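Local structure of thiamine-monophosphate kinase (Aquifex aeolicus, 1VQV) at residues B[78-89]-B[123-134]; B[231-240]-B[250-258]. The protein probably catalyses the ATP-dependent phosphorylation of thiamine monophosphate to thiamine diphosphate, the active form of vitamin B1. One frame throughout, in Å; residues are numbered along the deposited sequence.

Contact 1 (B[78-89]-B[123-134]); sequences LPKWALISLNLP and SEKIGISVFLVG
Leu83 and Phe131 lie side by side on one face of an antiparallel strand pair, Leu83 CD1 3.4 Å from Phe131 CD2. The Phe131 ring turns an edge to Leu83 CB because chi1, at 172°, swings CG away from the backbone N. On the other face Ile84 CG1 meets Val130 CG1, and Leu86 CD2 rests 3.8 Å from Ile128 CG2. Paired backbone bonds join Leu83 with Phe131, Ser85 with Ser129 and Asn87 with Gly127. Towards Gly134 a classic beta bulge makes Val133 O accept twice, from Lys80 N at 2.9 Å and Trp81 N at 3.0 Å, while Val133 CG1 meets the edge of the Trp81 ring. At the far end Pro89 CD touches Ile126 CG1 at 3.6 Å, and a glycine here would probably leave that isoleucine branch without its apolar neighbour. Farther out, Phe131 stacks on Phe131 of the second subunit, and Ser129 OG bonds to Ser129 OG of that subunit. Val130 packs on magnesium-binding Asp43, Leu86 on ATP-binding Tyr101. These are the two inner strands of the four-stranded mixed sheet in the PurM-like N-terminal domain.

Contact 2 (B[231-240]-B[250-258]); sequences SEKLPLSNEL and NPIEYALFG. With PO4 (phosphate ion), chain E.
Leu236 reaches across to helix 251-256 with both of its methyls. Its CB points at the helix but stops short of it, and CG, set beside the backbone N and anti to the carbonyl carbon (chi1 -86°), carries the fork the rest of the way. CD1 comes to rest 3.9 Å from Ala255 CB. CD2 turns to the first turn of the helix, where it meets Pro251 CB at 3.8 Å and, with the two side chains crossing at about a right angle, Ile252 CD1 at 4.0 Å. The same Ala255 methyl is shared with Leu234, whose CD2 also runs on to Leu256 CD2, 3.5 Å away. Ile252 reaches Ser231, its CD1 near the backbone Ser231 O and its CG2 facing Ser231 CB. The arrangement is a short helix packed by one apolar flank against Ser231 and the extended residues Leu234 to Ser237 that lead into helix 238-246. Ser237 is the N-cap of that second helix: its OG accepts from Leu240 N at 3.3 Å, a fairly straight bond of 160°. Leu240, in the first turn of that helix, sends CD1 obliquely to Tyr254 CD2 at 3.8 Å, while its CD2 lies near Tyr254 CB. The polar ends on this apolar seam are held by neighbouring residues: Tyr254 OH bonds to Glu165, its ring forms a cation-pi pair with Arg161, and Ser231 OG bonds to Asp294. Leu212 of helix 212-222 packs on both Leu234 and Leu256. A phosphate ion, probably from the crystallisation liquor, sits beside the start of helix 238-246, where Asn238 N donates a weak bond to its O1 at 3.5 Å.

The two contacts share no helix or strand and lie on opposite sides of the chain's centre, their centres 32 Å apart and their nearest atoms about 19 Å apart. Contact 1 is the more deeply buried, a strand pair ruled by backbone hydrogen bonds, with the second subunit packed mainly on the face of Leu83, Ser129 and Phe131. Contact 2 is partly buried and joins a linker and helix start to a short helix; no hydrogen bond crosses it, and apolar side chains, mostly leucine methyls, make the contact. Nucleotide- and metal-binding residues pack directly on contact 1, whereas Leu256 of contact 2 stays about 12 Å, side chain to side chain, from magnesium-binding Asp210.

Contact 1 (B[78-89]-B[123-134])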
loop_
_atom_site.group_PDB
_atom_site.type_symbol
_atom_site.label_atom_id
_atom_site.label_comp_id
_atom_site.label_asym_id
_atom_site.label_seq_id
_atom_site.Cartn_x
_atom_site.Cartn_y
_atom_site.Cartn_z
ATOM N N LEU B 78 -13.482 8.915 8.636
ATOM C CA LEU B 78 -13.606 7.643 9.334
ATOM C C LEU B 78 -12.970 6.524 8.495
ATOM O O LEU B 78 -13.134 6.485 7.276
ATOM C CB LEU B 78 -15.083 7.334 9.621
ATOM C CG LEU B 78 -15.737 8.079 10.789
ATOM C CD1 LEU B 78 -17.183 7.667 10.922
ATOM C CD2 LEU B 78 -14.988 7.763 12.071
ATOM N N PRO B 79 -12.210 5.619 9.140
ATOM C CA PRO B 79 -11.530 4.488 8.489
ATOM C C PRO B 79 -12.520 3.444 7.987
ATOM O O PRO B 79 -13.337 2.949 8.755
ATOM C CB PRO B 79 -10.636 3.941 9.598
ATOM C CG PRO B 79 -11.454 4.192 10.824
ATOM C CD PRO B 79 -11.965 5.602 10.594
ATOM N N LYS B 80 -12.434 3.106 6.701
ATOM C CA LYS B 80 -13.331 2.126 6.096
ATOM C C LYS B 80 -12.668 0.828 5.630
ATOM O O LYS B 80 -12.997 -0.249 6.135
ATOM C CB LYS B 80 -14.088 2.766 4.932
ATOM C CG LYS B 80 -15.089 3.859 5.360
ATOM C CD LYS B 80 -16.280 3.263 6.133
ATOM C CE LYS B 80 -17.133 2.380 5.227
ATOM N NZ LYS B 80 -18.137 1.585 5.994
ATOM N N TRP B 81 -11.726 0.913 4.694
ATOM C CA TRP B 81 -11.079 -0.303 4.171
ATOM C C TRP B 81 -9.563 -0.309 4.288
ATOM O O TRP B 81 -8.919 0.731 4.231
ATOM C CB TRP B 81 -11.472 -0.518 2.698
ATOM C CG TRP B 81 -12.943 -0.473 2.481
ATOM C CD1 TRP B 81 -13.860 -1.405 2.881
ATOM C CD2 TRP B 81 -13.687 0.627 1.962
ATOM N NE1 TRP B 81 -15.134 -0.943 2.657
ATOM C CE2 TRP B 81 -15.059 0.303 2.093
ATOM C CE3 TRP B 81 -13.329 1.868 1.403
ATOM C CZ2 TRP B 81 -16.075 1.174 1.690
ATOM C CZ3 TRP B 81 -14.336 2.735 1.003
ATOM C CH2 TRP B 81 -15.696 2.382 1.149
ATOM N N ALA B 82 -8.996 -1.501 4.422
ATOM C CA ALA B 82 -7.558 -1.634 4.554
ATOM C C ALA B 82 -6.952 -2.793 3.759
ATOM O O ALA B 82 -7.540 -3.874 3.656
ATOM C CB ALA B 82 -7.204 -1.780 6.017
ATOM N N LEU B 83 -5.776 -2.539 3.190
ATOM C CA LEU B 83 -5.007 -3.528 2.429
ATOM C C LEU B 83 -3.669 -3.707 3.160
ATOM O O LEU B 83 -2.904 -2.745 3.324
ATOM C CB LEU B 83 -4.723 -3.046 1.000
ATOM C CG LEU B 83 -5.834 -3.003 -0.041
ATOM C CD1 LEU B 83 -5.256 -2.577 -1.364
ATOM C CD2 LEU B 83 -6.456 -4.371 -0.176
ATOM N N ILE B 84 -3.385 -4.931 3.595
ATOM C CA ILE B 84 -2.148 -5.187 4.310
ATOM C C ILE B 84 -1.186 -6.078 3.549
ATOM O O ILE B 84 -1.471 -7.241 3.271
ATOM C CB ILE B 84 -2.428 -5.804 5.686
ATOM C CG1 ILE B 84 -3.219 -4.802 6.528
ATOM C CG2 ILE B 84 -1.118 -6.188 6.358
ATOM C CD1 ILE B 84 -3.488 -5.244 7.926
ATOM N N SER B 85 -0.032 -5.505 3.237
ATOM C CA SER B 85 1.009 -6.187 2.496
ATOM C C SER B 85 2.144 -6.588 3.446
ATOM O O SER B 85 2.687 -5.756 4.176
ATOM C CB SER B 85 1.514 -5.254 1.386
ATOM O OG SER B 85 2.400 -5.904 0.500
ATOM N N LEU B 86 2.498 -7.870 3.441
ATOM C CA LEU B 86 3.556 -8.342 4.322
ATOM C C LEU B 86 4.772 -8.927 3.626
ATOM O O LEU B 86 4.646 -9.750 2.721
ATOM C CB LEU B 86 3.007 -9.385 5.299
ATOM C CG LEU B 86 2.017 -8.922 6.366
ATOM C CD1 LEU B 86 1.706 -10.095 7.265
ATOM C CD2 LEU B 86 2.614 -7.771 7.185
ATOM N N ASN B 87 5.946 -8.471 4.058
ATOM C CA ASN B 87 7.233 -8.956 3.568
ATOM C C ASN B 87 7.731 -9.804 4.736
ATOM O O ASN B 87 8.177 -9.264 5.745
ATOM C CB ASN B 87 8.214 -7.803 3.349
ATOM C CG ASN B 87 7.932 -7.010 2.094
ATOM O OD1 ASN B 87 8.663 -6.072 1.777
ATOM N ND2 ASN B 87 6.878 -7.378 1.367
ATOM N N LEU B 88 7.663 -11.122 4.608
ATOM C CA LEU B 88 8.073 -11.992 5.700
ATOM C C LEU B 88 9.226 -12.937 5.387
ATOM O O LEU B 88 9.313 -13.491 4.293
ATOM C CB LEU B 88 6.873 -12.825 6.156
ATOM C CG LEU B 88 5.589 -12.041 6.431
ATOM C CD1 LEU B 88 4.364 -12.956 6.370
ATOM C CD2 LEU B 88 5.709 -11.373 7.769
ATOM N N PRO B 89 10.141 -13.127 6.350
ATOM C CA PRO B 89 11.281 -14.035 6.145
ATOM C C PRO B 89 10.704 -15.458 6.179
ATOM O O PRO B 89 9.936 -15.795 7.085
ATOM C CB PRO B 89 12.173 -13.750 7.356
ATOM C CG PRO B 89 11.811 -12.341 7.739
ATOM C CD PRO B 89 10.320 -12.325 7.575
ATOM N N SER B 123 11.081 -12.221 2.230
ATOM C CA SER B 123 11.959 -11.097 2.482
ATOM C C SER B 123 12.976 -11.410 3.561
ATOM O O SER B 123 12.709 -12.162 4.500
ATOM C CB SER B 123 11.124 -9.888 2.909
ATOM O OG SER B 123 11.228 -8.825 1.969
ATOM N N GLU B 124 14.149 -10.817 3.450
ATOM C CA GLU B 124 15.166 -11.076 4.451
ATOM C C GLU B 124 14.658 -10.590 5.822
ATOM O O GLU B 124 14.937 -11.214 6.848
ATOM C CB GLU B 124 16.474 -10.381 4.045
ATOM C CG GLU B 124 17.707 -10.829 4.840
ATOM C CD GLU B 124 18.167 -12.259 4.522
ATOM O OE1 GLU B 124 18.807 -12.475 3.458
ATOM O OE2 GLU B 124 17.879 -13.163 5.346
ATOM N N LYS B 125 13.891 -9.498 5.832
ATOM C CA LYS B 125 13.345 -8.938 7.083
ATOM C C LYS B 125 11.830 -8.592 7.029
ATOM O O LYS B 125 11.238 -8.444 5.947
ATOM C CB LYS B 125 14.149 -7.691 7.491
ATOM C CG LYS B 125 15.523 -7.978 8.098
ATOM C CD LYS B 125 15.387 -8.776 9.385
ATOM C CE LYS B 125 16.735 -9.051 10.056
ATOM N NZ LYS B 125 17.437 -7.807 10.487
ATOM N N ILE B 126 11.207 -8.462 8.200
ATOM C CA ILE B 126 9.782 -8.151 8.263
ATOM C C ILE B 126 9.480 -6.711 7.844
ATOM O O ILE B 126 9.957 -5.748 8.448
ATOM C CB ILE B 126 9.205 -8.397 9.679
ATOM C CG1 ILE B 126 9.415 -9.859 10.082
ATOM C CG2 ILE B 126 7.716 -8.077 9.697
ATOM C CD1 ILE B 126 9.105 -10.181 11.562
ATOM N N GLY B 127 8.704 -6.582 6.776
ATOM C CA GLY B 127 8.320 -5.277 6.285
ATOM C C GLY B 127 6.805 -5.254 6.278
ATOM O O GLY B 127 6.186 -6.104 5.647
ATOM N N ILE B 128 6.211 -4.305 6.998
ATOM C CA ILE B 128 4.765 -4.194 7.053
ATOM C C ILE B 128 4.353 -2.923 6.334
ATOM O O ILE B 128 4.813 -1.837 6.668
ATOM C CB ILE B 128 4.248 -4.158 8.506
ATOM C CG1 ILE B 128 4.770 -5.370 9.275
ATOM C CG2 ILE B 128 2.735 -4.203 8.511
ATOM C CD1 ILE B 128 4.316 -5.436 10.703
ATOM N N SER B 129 3.490 -3.071 5.336
ATOM C CA SER B 129 3.024 -1.943 4.551
ATOM C C SER B 129 1.503 -1.974 4.537
ATOM O O SER B 129 0.899 -2.904 4.010
ATOM C CB SER B 129 3.591 -2.041 3.130
ATOM O OG SER B 129 3.213 -0.938 2.330
ATOM N N VAL B 130 0.891 -0.948 5.114
ATOM C CA VAL B 130 -0.560 -0.878 5.214
ATOM C C VAL B 130 -1.175 0.229 4.366
ATOM O O VAL B 130 -0.595 1.310 4.185
ATOM C CB VAL B 130 -0.987 -0.655 6.677
ATOM C CG1 VAL B 130 -2.021 -1.678 7.082
ATOM C CG2 VAL B 130 0.227 -0.716 7.580
ATOM N N PHE B 131 -2.368 -0.054 3.864
ATOM C CA PHE B 131 -3.097 0.882 3.029
ATOM C C PHE B 131 -4.477 1.039 3.620
ATOM O O PHE B 131 -5.141 0.058 3.931
ATOM C CB PHE B 131 -3.187 0.324 1.607
ATOM C CG PHE B 131 -4.085 1.104 0.673
ATOM C CD1 PHE B 131 -3.814 2.441 0.355
ATOM C CD2 PHE B 131 -5.156 0.465 0.037
ATOM C CE1 PHE B 131 -4.593 3.125 -0.590
ATOM C CE2 PHE B 131 -5.938 1.134 -0.905
ATOM C CZ PHE B 131 -5.658 2.464 -1.223
ATOM N N LEU B 132 -4.920 2.276 3.757
ATOM C CA LEU B 132 -6.222 2.507 4.330
ATOM C C LEU B 132 -7.015 3.561 3.605
ATOM O O LEU B 132 -6.502 4.628 3.269
ATOM C CB LEU B 132 -6.069 2.914 5.782
ATOM C CG LEU B 132 -7.358 3.210 6.534
ATOM C CD1 LEU B 132 -8.184 1.959 6.675
ATOM C CD2 LEU B 132 -7.005 3.749 7.897
ATOM N N VAL B 133 -8.280 3.248 3.374
ATOM C CA VAL B 133 -9.166 4.179 2.721
ATOM C C VAL B 133 -10.237 4.603 3.707
ATOM O O VAL B 133 -10.805 3.760 4.404
ATOM C CB VAL B 133 -9.841 3.555 1.524
ATOM C CG1 VAL B 133 -10.725 4.592 0.857
ATOM C CG2 VAL B 133 -8.795 3.022 0.569
ATOM N N GLY B 134 -10.501 5.909 3.768
ATOM C CA GLY B 134 -11.514 6.436 4.673
ATOM C C GLY B 134 -12.345 7.553 4.055
ATOM O O GLY B 134 -11.825 8.405 3.346
#

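Contact 2 (B[231-240]-B[250-258])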
loop_
_atom_site.group_PDB
_atom_site.type_symbol
_atom_site.label_atom_id
_atom_site.label_comp_id
_atom_site.label_asym_id
_atom_site.label_seq_id
_atom_site.Cartn_x
_atom_site.Cartn_y
_atom_site.Cartn_z
ATOM N N SER B 231 5.030 26.962 26.549
ATOM C CA SER B 231 5.582 25.718 27.080
ATOM C C SER B 231 4.898 25.184 28.330
ATOM O O SER B 231 4.809 23.971 28.498
ATOM C CB SER B 231 7.069 25.892 27.377
ATOM O OG SER B 231 7.250 26.611 28.581
ATOM N N GLU B 232 4.423 26.076 29.201
ATOM C CA GLU B 232 3.770 25.659 30.442
ATOM C C GLU B 232 2.271 25.369 30.318
ATOM O O GLU B 232 1.544 25.289 31.317
ATOM C CB GLU B 232 4.042 26.683 31.560
ATOM C CG GLU B 232 3.576 28.133 31.310
ATOM C CD GLU B 232 2.230 28.459 31.975
ATOM O OE1 GLU B 232 1.996 28.003 33.132
ATOM O OE2 GLU B 232 1.416 29.183 31.347
ATOM N N LYS B 233 1.830 25.194 29.076
ATOM C CA LYS B 233 0.445 24.877 28.756
ATOM C C LYS B 233 0.438 23.463 28.176
ATOM O O LYS B 233 -0.578 22.770 28.191
ATOM C CB LYS B 233 -0.081 25.863 27.724
ATOM C CG LYS B 233 -0.851 27.012 28.313
ATOM C CD LYS B 233 -1.106 28.063 27.243
ATOM C CE LYS B 233 -2.385 28.866 27.507
ATOM N NZ LYS B 233 -2.718 29.713 26.318
ATOM N N LEU B 234 1.599 23.058 27.667
ATOM C CA LEU B 234 1.826 21.747 27.073
ATOM C C LEU B 234 1.403 20.637 28.029
ATOM O O LEU B 234 1.863 20.579 29.171
ATOM C CB LEU B 234 3.310 21.612 26.708
ATOM C CG LEU B 234 3.752 21.896 25.263
ATOM C CD1 LEU B 234 2.974 23.039 24.665
ATOM C CD2 LEU B 234 5.240 22.191 25.237
ATOM N N PRO B 235 0.504 19.748 27.569
ATOM C CA PRO B 235 -0.031 18.615 28.337
ATOM C C PRO B 235 1.009 17.542 28.603
ATOM O O PRO B 235 1.475 16.852 27.696
ATOM C CB PRO B 235 -1.177 18.119 27.467
ATOM C CG PRO B 235 -0.684 18.418 26.087
ATOM C CD PRO B 235 -0.081 19.789 26.218
ATOM N N LEU B 236 1.356 17.418 29.874
ATOM C CA LEU B 236 2.350 16.468 30.309
ATOM C C LEU B 236 1.761 15.397 31.188
ATOM O O LEU B 236 1.077 15.681 32.166
ATOM C CB LEU B 236 3.441 17.196 31.069
ATOM C CG LEU B 236 4.605 17.806 30.288
ATOM C CD1 LEU B 236 4.159 18.505 29.022
ATOM C CD2 LEU B 236 5.314 18.745 31.230
ATOM N N SER B 237 2.050 14.154 30.827
ATOM C CA SER B 237 1.556 13.005 31.566
ATOM C C SER B 237 2.395 12.722 32.802
ATOM O O SER B 237 3.567 13.102 32.877
ATOM C CB SER B 237 1.534 11.775 30.655
ATOM O OG SER B 237 2.397 10.756 31.128
ATOM N N ASN B 238 1.772 12.048 33.765
ATOM C CA ASN B 238 2.414 11.679 35.020
ATOM C C ASN B 238 3.618 10.740 34.879
ATOM O O ASN B 238 4.619 10.918 35.575
ATOM C CB ASN B 238 1.371 11.077 35.967
ATOM C CG ASN B 238 0.503 12.148 36.638
ATOM O OD1 ASN B 238 -0.338 12.808 35.993
ATOM N ND2 ASN B 238 0.713 12.336 37.939
ATOM N N GLU B 239 3.534 9.749 33.994
ATOM C CA GLU B 239 4.657 8.840 33.810
ATOM C C GLU B 239 5.811 9.493 33.039
ATOM O O GLU B 239 6.974 9.132 33.235
ATOM C CB GLU B 239 4.198 7.539 33.141
ATOM C CG GLU B 239 2.941 7.630 32.293
ATOM C CD GLU B 239 1.681 7.847 33.111
ATOM O OE1 GLU B 239 1.362 7.015 33.992
ATOM O OE2 GLU B 239 0.998 8.855 32.854
ATOM N N LEU B 240 5.498 10.466 32.182
ATOM C CA LEU B 240 6.549 11.159 31.452
ATOM C C LEU B 240 7.297 12.007 32.476
ATOM O O LEU B 240 8.522 12.161 32.414
ATOM C CB LEU B 240 5.994 12.058 30.346
ATOM C CG LEU B 240 7.105 12.844 29.626
ATOM C CD1 LEU B 240 8.118 11.881 29.071
ATOM C CD2 LEU B 240 6.531 13.688 28.510
ATOM N N ASN B 250 14.340 16.671 30.690
ATOM C CA ASN B 250 13.341 17.735 30.695
ATOM C C ASN B 250 12.053 17.350 30.001
ATOM O O ASN B 250 11.997 17.223 28.773
ATOM C CB ASN B 250 13.871 19.022 30.059
ATOM C CG ASN B 250 12.836 20.141 30.086
ATOM O OD1 ASN B 250 12.272 20.463 31.135
ATOM N ND2 ASN B 250 12.576 20.728 28.932
ATOM N N PRO B 251 10.985 17.175 30.787
ATOM C CA PRO B 251 9.700 16.801 30.207
ATOM C C PRO B 251 9.362 17.663 29.014
ATOM O O PRO B 251 8.906 17.150 27.994
ATOM C CB PRO B 251 8.726 16.983 31.373
ATOM C CG PRO B 251 9.418 17.994 32.256
ATOM C CD PRO B 251 10.841 17.528 32.208
ATOM N N ILE B 252 9.619 18.966 29.115
ATOM C CA ILE B 252 9.297 19.878 28.020
ATOM C C ILE B 252 10.024 19.538 26.729
ATOM O O ILE B 252 9.434 19.546 25.648
ATOM C CB ILE B 252 9.599 21.339 28.405
ATOM C CG1 ILE B 252 8.833 21.703 29.682
ATOM C CG2 ILE B 252 9.183 22.287 27.267
ATOM C CD1 ILE B 252 7.329 21.738 29.506
ATOM N N GLU B 253 11.308 19.235 26.833
ATOM C CA GLU B 253 12.090 18.890 25.652
ATOM C C GLU B 253 11.424 17.692 24.954
ATOM O O GLU B 253 11.557 17.495 23.743
ATOM C CB GLU B 253 13.522 18.560 26.076
ATOM C CG GLU B 253 14.546 18.690 24.977
ATOM C CD GLU B 253 15.174 17.351 24.631
ATOM O OE1 GLU B 253 15.588 16.629 25.579
ATOM O OE2 GLU B 253 15.258 17.025 23.416
ATOM N N TYR B 254 10.690 16.901 25.729
ATOM C CA TYR B 254 9.999 15.742 25.176
ATOM C C TYR B 254 8.675 16.139 24.539
ATOM O O TYR B 254 8.281 15.583 23.517
ATOM C CB TYR B 254 9.756 14.686 26.264
ATOM C CG TYR B 254 10.929 13.758 26.478
ATOM C CD1 TYR B 254 12.192 14.268 26.786
ATOM C CD2 TYR B 254 10.786 12.371 26.347
ATOM C CE1 TYR B 254 13.285 13.430 26.957
ATOM C CE2 TYR B 254 11.875 11.518 26.516
ATOM C CZ TYR B 254 13.124 12.054 26.820
ATOM O OH TYR B 254 14.223 11.233 26.971
ATOM N N ALA B 255 7.991 17.105 25.142
ATOM C CA ALA B 255 6.718 17.559 24.607
ATOM C C ALA B 255 6.918 18.317 23.291
ATOM O O ALA B 255 6.117 18.190 22.362
ATOM C CB ALA B 255 6.001 18.443 25.625
ATOM N N LEU B 256 7.987 19.098 23.205
ATOM C CA LEU B 256 8.253 19.865 21.997
ATOM C C LEU B 256 8.911 19.011 20.912
ATOM O O LEU B 256 8.637 19.173 19.716
ATOM C CB LEU B 256 9.137 21.072 22.336
ATOM C CG LEU B 256 8.489 22.082 23.292
ATOM C CD1 LEU B 256 9.540 22.996 23.903
ATOM C CD2 LEU B 256 7.431 22.865 22.540
ATOM N N PHE B 257 9.775 18.096 21.320
ATOM C CA PHE B 257 10.443 17.258 20.340
ATOM C C PHE B 257 10.236 15.773 20.571
ATOM O O PHE B 257 11.189 15.004 20.498
ATOM C CB PHE B 257 11.938 17.564 20.337
ATOM C CG PHE B 257 12.256 19.000 20.064
ATOM C CD1 PHE B 257 12.354 19.916 21.110
ATOM C CD2 PHE B 257 12.443 19.443 18.756
ATOM C CE1 PHE B 257 12.637 21.249 20.859
ATOM C CE2 PHE B 257 12.726 20.774 18.492
ATOM C CZ PHE B 257 12.824 21.684 19.545
ATOM N N GLY B 258 8.994 15.367 20.823
ATOM C CA GLY B 258 8.718 13.964 21.082
ATOM C C GLY B 258 8.481 13.089 19.867
ATOM O O GLY B 258 8.207 11.893 19.996
HETATM P P PO4 E . -2.048 10.577 32.892
HETATM O O1 PO4 E . -1.650 11.616 33.864
HETATM O O2 PO4 E . -3.034 11.139 31.945
HETATM O O3 PO4 E . -0.866 10.119 32.146
HETATM O O4 PO4 E . -2.646 9.428 33.613
#